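PDB 3TL8: effector protein HopAB2 from Pseudomonas syringae pv. tomato, which acts as a secreted virulence effector that suppresses programmed cell death and immunity in susceptible plants, and triggers resistance in tomato when recognised by the Pto resistance protein. Local coordinates for residues Q50-L54 against E55-T59; L73-G76 against S77-N81; L94-P98 against L99-N103. One frame throughout, in Å; residues are numbered along the deposited sequence.

The three contacts follow one another along a small all-helical fragment, the BAK1-binding domain of the longer effector. Contacts 1 and 3 are the starts of helices 54-65 and 98-109, each capped by a side chain; contact 2 is the body of helix 73-81. The centres of contacts 1 and 2 lie about 12 Å apart, and there Gln50 NE2 probably hydrogen-bonds Asn81 OD1, while Leu57 packs on Ile75. Contact 2 meets contact 3 through Leu79, whose CD2 is 3.8 Å from Leu102 CD2. Contacts 1 and 3, with centres about 17 Å apart, do not touch. Of the three, contact 3 alone also meets the chain of another protein.

Contact 1: Q50-L54 against E55-T59; sequences QGVNL and EHLRT
Asn53 and Leu54 lead the backbone into helix 54-65 with their carbonyls turned toward the first turn: Leu54 O takes the N-H of Arg58 at 2.9 Å from Arg58 N, nearly in line with the carbonyl bond, and more weakly that of Leu57, which also has a weak bond to Asn53 O. Asn53 is the N-cap. Its chi1 of -165° sets the amide beside its own carbonyl carbon, where OD1 accepts from His56 N in a weak bond of approximate geometry, His56 N being uncertainly placed. Asparagine suits this place because its short side chain can stand in for a missing helical carbonyl. The amide lies nearly parallel to the imidazole of His56, with ND2 over one ring face, although crowding in the model makes the exact spacing doubtful. Apart from the cap, Leu57 CD2 lies 4.2 Å from both Val52 CG1 and Leu54 CD2, a small apolar patch made by branched side chains. Glu55 and Arg58 form a long salt bridge. Just upstream, Gly51, whose positive phi glycine readily adopts, ends helix 29-49 in a Schellman motif. Leu54 and Leu57 then pack against helices 29-49 and 98-109, meeting Leu44, Leu47, Leu106 and Met109.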
loop_
_atom_site.group_PDB
_atom_site.type_symbol
_atom_site.label_atom_id
_atom_site.label_comp_id
_atom_site.label_asym_id
_atom_site.label_seq_id
_atom_site.Cartn_x
_atom_site.Cartn_y
_atom_site.Cartn_z
ATOM N N GLN B 50 -10.223 33.279 -0.367
ATOM C CA GLN B 50 -11.494 33.240 -1.085
ATOM C C GLN B 50 -12.680 32.874 -0.195
ATOM O O GLN B 50 -13.700 32.381 -0.677
ATOM C CB GLN B 50 -11.402 32.302 -2.288
ATOM C CG GLN B 50 -10.328 32.715 -3.275
ATOM C CD GLN B 50 -10.271 31.825 -4.498
ATOM O OE1 GLN B 50 -11.133 30.969 -4.707
ATOM N NE2 GLN B 50 -9.246 32.025 -5.319
ATOM N N GLY B 51 -12.535 33.115 1.104
ATOM C CA GLY B 51 -13.627 32.927 2.044
ATOM C C GLY B 51 -14.184 31.519 2.077
ATOM O O GLY B 51 -15.271 31.284 2.613
ATOM N N VAL B 52 -13.440 30.580 1.499
ATOM C CA VAL B 52 -13.838 29.178 1.508
ATOM C C VAL B 52 -14.112 28.749 2.941
ATOM O O VAL B 52 -13.437 29.186 3.875
ATOM C CB VAL B 52 -12.750 28.274 0.884
ATOM C CG1 VAL B 52 -13.068 26.805 1.121
ATOM C CG2 VAL B 52 -12.599 28.556 -0.611
ATOM N N ASN B 53 -15.124 27.913 3.123
ATOM C CA ASN B 53 -15.395 27.385 4.447
ATOM C C ASN B 53 -14.398 26.269 4.745
ATOM O O ASN B 53 -14.369 25.250 4.051
ATOM C CB ASN B 53 -16.837 26.887 4.552
ATOM C CG ASN B 53 -17.271 26.664 5.992
ATOM O OD1 ASN B 53 -16.438 26.565 6.898
ATOM N ND2 ASN B 53 -18.577 26.570 6.208
ATOM N N LEU B 54 -13.581 26.470 5.776
ATOM C CA LEU B 54 -12.449 25.584 6.052
ATOM C C LEU B 54 -12.741 24.435 7.025
ATOM O O LEU B 54 -12.397 23.290 6.740
ATOM C CB LEU B 54 -11.225 26.390 6.499
ATOM C CG LEU B 54 -10.668 27.317 5.416
ATOM C CD1 LEU B 54 -9.244 27.718 5.733
ATOM C CD2 LEU B 54 -10.734 26.651 4.050
ATOM N N GLU B 55 -13.357 24.732 8.166
ATOM C CA GLU B 55 -13.810 23.670 9.061
ATOM C C GLU B 55 -14.837 22.828 8.313
ATOM O O GLU B 55 -15.100 21.673 8.660
ATOM C CB GLU B 55 -14.406 24.243 10.349
ATOM C CG GLU B 55 -13.373 24.637 11.413
ATOM C CD GLU B 55 -12.832 23.442 12.193
ATOM O OE1 GLU B 55 -13.232 22.295 11.890
ATOM O OE2 GLU B 55 -12.010 23.654 13.113
ATOM N N HIS B 56 -15.414 23.437 7.283
ATOM C CA HIS B 56 -16.282 22.757 6.333
ATOM C C HIS B 56 -15.429 21.795 5.543
ATOM O O HIS B 56 -15.764 20.629 5.379
ATOM C CB HIS B 56 -16.825 23.786 5.350
ATOM C CG HIS B 56 -18.275 23.630 5.030
ATOM N ND1 HIS B 56 -19.255 23.635 5.998
ATOM C CD2 HIS B 56 -18.915 23.500 3.845
ATOM C CE1 HIS B 56 -20.437 23.497 5.423
ATOM N NE2 HIS B 56 -20.258 23.413 4.117
ATOM N N LEU B 57 -14.313 22.328 5.057
ATOM C CA LEU B 57 -13.467 21.673 4.070
ATOM C C LEU B 57 -12.764 20.425 4.597
ATOM O O LEU B 57 -12.648 19.427 3.885
ATOM C CB LEU B 57 -12.445 22.667 3.514
ATOM C CG LEU B 57 -11.478 22.108 2.473
ATOM C CD1 LEU B 57 -12.166 21.068 1.620
ATOM C CD2 LEU B 57 -10.886 23.212 1.609
ATOM N N ARG B 58 -12.297 20.486 5.838
ATOM C CA ARG B 58 -11.698 19.327 6.483
ATOM C C ARG B 58 -12.473 18.081 6.076
ATOM O O ARG B 58 -11.892 17.074 5.674
ATOM C CB ARG B 58 -11.771 19.488 8.003
ATOM C CG ARG B 58 -10.440 19.490 8.728
ATOM C CD ARG B 58 -10.669 19.747 10.206
ATOM N NE ARG B 58 -9.439 19.655 10.984
ATOM C CZ ARG B 58 -9.377 19.854 12.298
ATOM N NH1 ARG B 58 -10.477 20.161 12.972
ATOM N NH2 ARG B 58 -8.216 19.748 12.937
ATOM N N THR B 59 -13.798 18.176 6.155
ATOM C CA THR B 59 -14.682 17.032 5.953
ATOM C C THR B 59 -14.618 16.443 4.545
ATOM O O THR B 59 -14.510 15.231 4.383
ATOM C CB THR B 59 -16.142 17.392 6.289
ATOM O OG1 THR B 59 -16.185 18.112 7.526
ATOM C CG2 THR B 59 -16.993 16.130 6.404
#

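Contact 2: L73-G76 against S77-N81; sequences LDIG and SALQN
Ile75 keeps CG1 opposite its backbone N (chi1 166°) and continues extended, whereas Leu79 turns CG away from its own carbonyl carbon (chi1 -68°); these two choices bring Ile75 CG1 to 3.8 Å from Leu79 CG, one helical turn further on. The side chains pass at an oblique angle, the stem of the isoleucine lying against the branch point of the leucine and its CD1. Ala78 CB, 4.4 Å from Ile75 CG1, is a looser apolar neighbour. The helix bonds are good where Leu79 N gives a nearly straight bond of 2.7 Å to Ile75 O and where Gly76, taking part through its backbone alone, accepts at O from Gln80 N at 2.8 Å. The turn before is slacker, Ser77 N to Leu73 O being straight but weak at 3.4 Å. Polar Asp74, Ser77 and Gln80 suit the exposed sides of the helix, while Leu79 is buried. It reaches Leu99 and Leu102 as well as Ile84 and Pro86 of the Pto-interaction motif. The pattern is that of a short amphipathic alpha-helix of a small helical domain, built on i to i+4 contacts, whose Leu79 side packs against helix 98-109.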
loop_
_atom_site.group_PDB
_atom_site.type_symbol
_atom_site.label_atom_id
_atom_site.label_comp_id
_atom_site.label_asym_id
_atom_site.label_seq_id
_atom_site.Cartn_x
_atom_site.Cartn_y
_atom_site.Cartn_z
ATOM N N LEU B 73 -18.429 18.886 -6.715
ATOM C CA LEU B 73 -18.192 19.773 -7.844
ATOM C C LEU B 73 -18.138 21.210 -7.345
ATOM O O LEU B 73 -17.372 22.035 -7.851
ATOM C CB LEU B 73 -19.307 19.605 -8.878
ATOM C CG LEU B 73 -19.505 18.169 -9.374
ATOM C CD1 LEU B 73 -20.919 17.951 -9.888
ATOM C CD2 LEU B 73 -18.471 17.800 -10.433
ATOM N N ASP B 74 -18.970 21.491 -6.345
ATOM C CA ASP B 74 -18.923 22.733 -5.588
ATOM C C ASP B 74 -17.468 23.136 -5.361
ATOM O O ASP B 74 -17.017 24.194 -5.804
ATOM C CB ASP B 74 -19.651 22.511 -4.247
ATOM C CG ASP B 74 -19.425 23.635 -3.232
ATOM O OD1 ASP B 74 -18.444 24.400 -3.353
ATOM O OD2 ASP B 74 -20.235 23.734 -2.282
ATOM N N ILE B 75 -16.732 22.262 -4.691
ATOM C CA ILE B 75 -15.378 22.570 -4.256
ATOM C C ILE B 75 -14.291 22.132 -5.244
ATOM O O ILE B 75 -13.192 22.682 -5.252
ATOM C CB ILE B 75 -15.135 21.983 -2.866
ATOM C CG1 ILE B 75 -13.649 21.982 -2.530
ATOM C CG2 ILE B 75 -15.705 20.586 -2.786
ATOM C CD1 ILE B 75 -13.379 21.667 -1.094
ATOM N N GLY B 76 -14.602 21.155 -6.086
ATOM C CA GLY B 76 -13.676 20.755 -7.130
ATOM C C GLY B 76 -13.176 21.985 -7.865
ATOM O O GLY B 76 -11.968 22.186 -8.017
ATOM N N SER B 77 -14.114 22.822 -8.301
ATOM C CA SER B 77 -13.769 24.090 -8.937
ATOM C C SER B 77 -12.958 24.977 -7.990
ATOM O O SER B 77 -11.887 25.458 -8.353
ATOM C CB SER B 77 -15.020 24.825 -9.415
ATOM O OG SER B 77 -14.674 26.050 -10.043
ATOM N N ALA B 78 -13.457 25.179 -6.775
ATOM C CA ALA B 78 -12.723 25.973 -5.797
ATOM C C ALA B 78 -11.249 25.536 -5.672
ATOM O O ALA B 78 -10.350 26.379 -5.610
ATOM C CB ALA B 78 -13.418 25.919 -4.450
ATOM N N LEU B 79 -11.008 24.226 -5.636
ATOM C CA LEU B 79 -9.647 23.697 -5.590
ATOM C C LEU B 79 -8.931 23.933 -6.914
ATOM O O LEU B 79 -7.755 24.308 -6.942
ATOM C CB LEU B 79 -9.658 22.195 -5.289
ATOM C CG LEU B 79 -10.122 21.730 -3.911
ATOM C CD1 LEU B 79 -10.434 20.248 -3.951
ATOM C CD2 LEU B 79 -9.085 22.039 -2.843
ATOM N N GLN B 80 -9.652 23.688 -8.005
ATOM C CA GLN B 80 -9.140 23.892 -9.351
ATOM C C GLN B 80 -8.746 25.356 -9.533
ATOM O O GLN B 80 -7.786 25.691 -10.229
ATOM C CB GLN B 80 -10.225 23.518 -10.355
ATOM C CG GLN B 80 -9.721 23.266 -11.754
ATOM C CD GLN B 80 -8.760 22.101 -11.809
ATOM O OE1 GLN B 80 -7.605 22.218 -11.400
ATOM N NE2 GLN B 80 -9.235 20.963 -12.308
ATOM N N ASN B 81 -9.513 26.225 -8.893
ATOM C CA ASN B 81 -9.243 27.649 -8.881
ATOM C C ASN B 81 -7.885 27.911 -8.222
ATOM O O ASN B 81 -7.067 28.684 -8.725
ATOM C CB ASN B 81 -10.388 28.358 -8.144
ATOM C CG ASN B 81 -10.035 29.759 -7.706
ATOM O OD1 ASN B 81 -9.269 29.947 -6.760
ATOM N ND2 ASN B 81 -10.614 30.756 -8.374
#

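Contact 3: L94-P98 against L99-N103; sequences LVQHP and LLNLN
His97 lays its ring alongside Leu99, the two side chains pointing the same way, with His97 CE1 3.5 Å from Leu99 CD1 and Leu99 CA in the plane at the ring's edge. A chi1 of -164° brings CG beside its own carbonyl carbon, and a chi2 of -87° then rotates the ring to aim ND1 at Leu99 N. There ND1 accepts the N-H of Leu99 at 2.9 Å from Leu99 N, a bent bond whose donor sits 23° out of the ring plane. This is an N-cap: a histidine nitrogen does the work more often given to an Asp, Ser or Asn oxygen. An accepting ND1 would fit a ring protonated on NE2. Pro98 follows in the first turn, where its lack of an N-H costs nothing, and its CD rests over one face of the imidazole, toward the rim.

The backbone takes over at once. Asn101 N gives an almost straight bond of 3.1 Å to His97 O, in the carbonyl plane, and Leu102 N one of 2.9 Å to Pro98 O. Asn101 also helps through its side chain: a water that accepts from His97 N has its oxygen 2.8 Å from Asn101 OD1, to which it can donate, and so bridges the cap residue and the first turn. At the base of the histidine side chain, Leu100 CD1 lies 3.9 Å from His97 CB and 4.2 Å from Leu94 CD1, so the loop's leucine and the helix share an apolar layer.

Leu99 continues to Leu61 and His64 of helix 54-65, whereas Leu94 and Leu100 also pack on apolar side chains of another protein's chain, whose basic side chain hydrogen-bonds Val95 O. The arrangement is an N-capped helix start, with histidine as the cap and proline at the first helical position, used here where a BAK1-binding domain meets a partner protein.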
loop_
_atom_site.group_PDB
_atom_site.type_symbol
_atom_site.label_atom_id
_atom_site.label_comp_id
_atom_site.label_asym_id
_atom_site.label_seq_id
_atom_site.Cartn_x
_atom_site.Cartn_y
_atom_site.Cartn_z
ATOM N N LEU B 94 1.001 6.445 -4.443
ATOM C CA LEU B 94 1.329 7.867 -4.553
ATOM C C LEU B 94 2.610 8.244 -3.832
ATOM O O LEU B 94 2.721 8.086 -2.623
ATOM C CB LEU B 94 0.179 8.713 -3.990
ATOM C CG LEU B 94 -1.138 8.566 -4.747
ATOM C CD1 LEU B 94 -2.288 9.239 -4.006
ATOM C CD2 LEU B 94 -0.972 9.144 -6.149
ATOM N N VAL B 95 3.579 8.757 -4.569
ATOM C CA VAL B 95 4.781 9.263 -3.938
ATOM C C VAL B 95 4.412 10.575 -3.289
ATOM O O VAL B 95 5.002 10.988 -2.305
ATOM C CB VAL B 95 5.890 9.499 -4.958
ATOM C CG1 VAL B 95 7.130 10.017 -4.267
ATOM C CG2 VAL B 95 6.186 8.216 -5.695
ATOM N N GLN B 96 3.413 11.227 -3.856
ATOM C CA GLN B 96 2.889 12.467 -3.298
ATOM C C GLN B 96 1.626 12.860 -4.022
ATOM O O GLN B 96 1.330 12.348 -5.101
ATOM C CB GLN B 96 3.910 13.600 -3.392
ATOM C CG GLN B 96 4.427 13.872 -4.794
ATOM C CD GLN B 96 5.309 15.108 -4.847
ATOM O OE1 GLN B 96 6.518 15.015 -5.074
ATOM N NE2 GLN B 96 4.706 16.276 -4.634
ATOM N N HIS B 97 0.879 13.768 -3.412
ATOM C CA HIS B 97 -0.306 14.336 -4.036
ATOM C C HIS B 97 -0.637 15.665 -3.384
ATOM O O HIS B 97 -0.487 15.817 -2.172
ATOM C CB HIS B 97 -1.492 13.397 -3.888
ATOM C CG HIS B 97 -2.625 13.718 -4.808
ATOM N ND1 HIS B 97 -3.614 14.618 -4.484
ATOM C CD2 HIS B 97 -2.921 13.263 -6.048
ATOM C CE1 HIS B 97 -4.475 14.700 -5.481
ATOM N NE2 HIS B 97 -4.077 13.888 -6.443
ATOM N N PRO B 98 -1.083 16.635 -4.191
ATOM C CA PRO B 98 -1.495 17.950 -3.690
ATOM C C PRO B 98 -2.597 17.838 -2.641
ATOM O O PRO B 98 -2.504 18.481 -1.603
ATOM C CB PRO B 98 -2.016 18.648 -4.946
ATOM C CG PRO B 98 -1.236 18.014 -6.058
ATOM C CD PRO B 98 -1.070 16.578 -5.663
ATOM N N LEU B 99 -3.612 17.024 -2.898
ATOM C CA LEU B 99 -4.674 16.815 -1.915
ATOM C C LEU B 99 -4.183 16.310 -0.541
ATOM O O LEU B 99 -4.682 16.770 0.492
ATOM C CB LEU B 99 -5.754 15.890 -2.475
ATOM C CG LEU B 99 -6.758 16.548 -3.432
ATOM C CD1 LEU B 99 -7.642 15.526 -4.156
ATOM C CD2 LEU B 99 -7.606 17.545 -2.667
ATOM N N LEU B 100 -3.225 15.372 -0.517
ATOM C CA LEU B 100 -2.723 14.868 0.758
ATOM C C LEU B 100 -1.945 15.956 1.482
ATOM O O LEU B 100 -2.118 16.163 2.679
ATOM C CB LEU B 100 -1.855 13.627 0.579
ATOM C CG LEU B 100 -2.555 12.390 0.028
ATOM C CD1 LEU B 100 -1.545 11.432 -0.548
ATOM C CD2 LEU B 100 -3.406 11.707 1.072
ATOM N N ASN B 101 -1.086 16.649 0.749
ATOM C CA ASN B 101 -0.336 17.760 1.315
ATOM C C ASN B 101 -1.252 18.821 1.911
ATOM O O ASN B 101 -0.982 19.342 2.987
ATOM C CB ASN B 101 0.576 18.393 0.259
ATOM C CG ASN B 101 1.736 17.484 -0.133
ATOM O OD1 ASN B 101 2.205 16.670 0.669
ATOM N ND2 ASN B 101 2.206 17.623 -1.366
ATOM N N LEU B 102 -2.333 19.133 1.202
ATOM C CA LEU B 102 -3.300 20.131 1.642
ATOM C C LEU B 102 -4.036 19.716 2.903
ATOM O O LEU B 102 -4.243 20.517 3.806
ATOM C CB LEU B 102 -4.332 20.400 0.548
ATOM C CG LEU B 102 -5.333 21.485 0.941
ATOM C CD1 LEU B 102 -4.599 22.795 1.201
ATOM C CD2 LEU B 102 -6.397 21.650 -0.121
ATOM N N ASN B 103 -4.443 18.458 2.955
ATOM C CA ASN B 103 -5.165 17.942 4.101
ATOM C C ASN B 103 -4.340 18.104 5.374
ATOM O O ASN B 103 -4.868 18.410 6.442
ATOM C CB ASN B 103 -5.512 16.481 3.846
ATOM C CG ASN B 103 -6.386 15.892 4.917
ATOM O OD1 ASN B 103 -7.519 16.340 5.138
ATOM N ND2 ASN B 103 -5.879 14.860 5.581
HETATM O O HOH W 1 1.983 14.150 -0.448
#